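Local coordinates for protein ribosome biogenesis Nep1 RNA methyltransferase (Archaeoglobus fulgidus, PDB 3O7B) that probably methylates N1 of a specific pseudouridine in 16S ribosomal RNA during ribosome biogenesis, using S-adenosyl-L-methionine as methyl donor and working as a homodimer, at residues D168-R173 with G187-C192. Sequence-based numbering, arbitrary orientation.
Sequences DVLLFR and GDVAVC. With SAH (S-adenosyl-L-homocysteine), chain C.
Phe172 lies with its ring against Val191 at the cofactor end of two parallel strands. CB sits 3.5 Å from N3 of the S-adenosylhomocysteine adenine and also near the carbonyl of Cys192. With CG anti to the carbonyl carbon (chi1 -74°), the ring turns back along the sheet: CD2 brings its edge to Cys192 O, 3.8 Å away and in the ring plane, and CE2 reaches Val191 CG1 at 3.8 Å, the methyl approaching obliquely. The backbone of Phe172 is gripped at both ends, its N donating almost straight to Cys192 O at 3.0 Å, while its O accepts a short 2.6 Å bond from the ribose O2' of the ligand.

Behind it the parallel ladder runs back through Leu170, which gives its N to Ala190 O and takes Cys192 N on its O, to Asp168, whose N bonds Asp188 O at 2.9 Å. A water also donates to Asp188 O and only weakly to Asp168 OD2. Leu170 CD1 rests on Val189 CB at 4.1 Å on the face that Leu170 and Val191 share; on the other, Cys192 presents SG to Val169 CG1 and CB to Leu171 CD1.

These strands belong to a beta-alpha-beta unit, connected through helix 181-184, in the SPOUT-type methyltransferase fold. Strand 28-35 flanks 189-194 and strand 212-215 flanks 168-172, while helix 203-209 packs on Leu171 and Cys192. The tip of 168-172 thus delivers Phe172 to the cofactor pocket, beside Leu217.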
loop_
_atom_site.group_PDB
_atom_site.type_symbol
_atom_site.label_atom_id
_atom_site.label_comp_id
_atom_site.label_asym_id
_atom_site.label_seq_id
_atom_site.Cartn_x
_atom_site.Cartn_y
_atom_site.Cartn_z
ATOM N N ASP A 168 -10.585 15.251 19.815
ATOM C CA ASP A 168 -11.787 14.389 19.804
ATOM C C ASP A 168 -11.420 13.034 19.184
ATOM O O ASP A 168 -11.143 12.964 17.974
ATOM C CB ASP A 168 -12.884 15.024 18.939
ATOM C CG ASP A 168 -13.529 16.241 19.579
ATOM O OD1 ASP A 168 -13.639 16.275 20.819
ATOM O OD2 ASP A 168 -13.949 17.146 18.817
ATOM N N VAL A 169 -11.422 11.974 19.978
ATOM C CA VAL A 169 -11.038 10.656 19.494
ATOM C C VAL A 169 -12.150 10.024 18.686
ATOM O O VAL A 169 -13.295 9.875 19.179
ATOM C CB VAL A 169 -10.609 9.697 20.627
ATOM C CG1 VAL A 169 -10.318 8.304 20.075
ATOM C CG2 VAL A 169 -9.389 10.247 21.346
ATOM N N LEU A 170 -11.833 9.634 17.451
ATOM C CA LEU A 170 -12.759 8.916 16.580
ATOM C C LEU A 170 -12.172 7.544 16.340
ATOM O O LEU A 170 -11.118 7.428 15.693
ATOM C CB LEU A 170 -12.940 9.683 15.270
ATOM C CG LEU A 170 -13.316 11.154 15.358
ATOM C CD1 LEU A 170 -13.330 11.772 13.962
ATOM C CD2 LEU A 170 -14.699 11.331 16.034
ATOM N N LEU A 171 -12.774 6.509 16.917
ATOM C CA LEU A 171 -12.282 5.148 16.787
ATOM C C LEU A 171 -13.084 4.455 15.702
ATOM O O LEU A 171 -14.304 4.297 15.809
ATOM C CB LEU A 171 -12.415 4.364 18.103
ATOM C CG LEU A 171 -11.951 2.917 18.055
ATOM C CD1 LEU A 171 -10.436 2.834 17.764
ATOM C CD2 LEU A 171 -12.286 2.177 19.350
ATOM N N PHE A 172 -12.402 4.059 14.639
ATOM C CA PHE A 172 -13.083 3.377 13.550
ATOM C C PHE A 172 -13.173 1.893 13.858
ATOM O O PHE A 172 -12.166 1.221 14.056
ATOM C CB PHE A 172 -12.399 3.731 12.215
ATOM C CG PHE A 172 -12.715 5.130 11.781
ATOM C CD1 PHE A 172 -13.832 5.396 10.973
ATOM C CD2 PHE A 172 -11.981 6.210 12.257
ATOM C CE1 PHE A 172 -14.187 6.700 10.639
ATOM C CE2 PHE A 172 -12.324 7.517 11.923
ATOM C CZ PHE A 172 -13.438 7.764 11.112
ATOM N N ARG A 173 -14.411 1.403 13.990
ATOM C CA ARG A 173 -14.670 -0.027 14.184
ATOM C C ARG A 173 -16.007 -0.357 13.546
ATOM O O ARG A 173 -16.918 0.472 13.534
ATOM C CB ARG A 173 -14.762 -0.471 15.657
ATOM C CG ARG A 173 -14.474 0.523 16.730
ATOM C CD ARG A 173 -15.008 -0.004 18.081
ATOM N NE ARG A 173 -14.441 -1.294 18.465
ATOM C CZ ARG A 173 -14.440 -1.779 19.708
ATOM N NH1 ARG A 173 -14.979 -1.088 20.708
ATOM N NH2 ARG A 173 -13.887 -2.953 19.955
ATOM N N GLY A 187 -13.502 20.024 14.701
ATOM C CA GLY A 187 -12.324 20.603 15.366
ATOM C C GLY A 187 -11.085 19.719 15.308
ATOM O O GLY A 187 -10.867 19.007 14.329
ATOM N N ASP A 188 -10.272 19.777 16.360
ATOM C CA ASP A 188 -9.095 18.915 16.473
ATOM C C ASP A 188 -9.552 17.484 16.748
ATOM O O ASP A 188 -10.154 17.225 17.791
ATOM C CB ASP A 188 -8.192 19.379 17.623
ATOM C CG ASP A 188 -7.617 20.777 17.411
ATOM O OD1 ASP A 188 -7.663 21.290 16.268
ATOM O OD2 ASP A 188 -7.112 21.352 18.406
ATOM N N VAL A 189 -9.253 16.561 15.832
ATOM C CA VAL A 189 -9.659 15.158 15.996
ATOM C C VAL A 189 -8.457 14.232 16.030
ATOM O O VAL A 189 -7.398 14.590 15.518
ATOM C CB VAL A 189 -10.663 14.672 14.908
ATOM C CG1 VAL A 189 -11.923 15.528 14.940
ATOM C CG2 VAL A 189 -10.035 14.676 13.504
ATOM N N ALA A 190 -8.608 13.070 16.662
ATOM C CA ALA A 190 -7.644 11.982 16.578
ATOM C C ALA A 190 -8.344 10.819 15.905
ATOM O O ALA A 190 -9.224 10.172 16.487
ATOM C CB ALA A 190 -7.140 11.582 17.942
ATOM N N VAL A 191 -7.984 10.571 14.647
ATOM C CA VAL A 191 -8.542 9.486 13.846
ATOM C C VAL A 191 -7.764 8.233 14.170
ATOM O O VAL A 191 -6.558 8.196 13.928
ATOM C CB VAL A 191 -8.398 9.782 12.339
ATOM C CG1 VAL A 191 -8.677 8.526 11.516
ATOM C CG2 VAL A 191 -9.297 10.918 11.934
ATOM N N CYS A 192 -8.424 7.217 14.732
ATOM C CA CYS A 192 -7.765 6.024 15.231
ATOM C C CYS A 192 -8.222 4.797 14.459
ATOM O O CYS A 192 -9.429 4.481 14.406
ATOM C CB CYS A 192 -8.045 5.844 16.737
ATOM S SG CYS A 192 -7.352 7.171 17.764
HETATM N N SAH C . -11.171 -6.269 14.027
HETATM C CA SAH C . -10.836 -6.705 12.640
HETATM C CB SAH C . -9.324 -6.813 12.490
HETATM C CG SAH C . -8.654 -5.475 12.188
HETATM S SD SAH C . -9.285 -4.686 10.676
HETATM C C SAH C . -11.511 -8.022 12.270
HETATM O O SAH C . -12.321 -8.548 13.038
HETATM C "C5'" SAH C . -8.360 -3.127 10.613
HETATM C "C4'" SAH C . -9.023 -1.875 11.177
HETATM O "O4'" SAH C . -9.937 -1.304 10.260
HETATM C "C3'" SAH C . -9.860 -2.098 12.423
HETATM O "O3'" SAH C . -9.062 -2.231 13.572
HETATM C "C2'" SAH C . -10.713 -0.856 12.429
HETATM O "O2'" SAH C . -9.973 0.260 12.932
HETATM C "C1'" SAH C . -10.972 -0.623 10.952
HETATM N N9 SAH C . -12.257 -1.152 10.422
HETATM C C8 SAH C . -12.486 -2.387 9.860
HETATM N N7 SAH C . -13.786 -2.446 9.468
HETATM C C5 SAH C . -14.371 -1.261 9.742
HETATM C C6 SAH C . -15.661 -0.776 9.561
HETATM N N6 SAH C . -16.619 -1.533 9.000
HETATM N N1 SAH C . -15.964 0.507 9.950
HETATM C C2 SAH C . -15.005 1.307 10.545
HETATM N N3 SAH C . -13.732 0.817 10.728
HETATM C C4 SAH C . -13.419 -0.442 10.349
HETATM O O HOH W 1 -11.368 19.178 19.562
#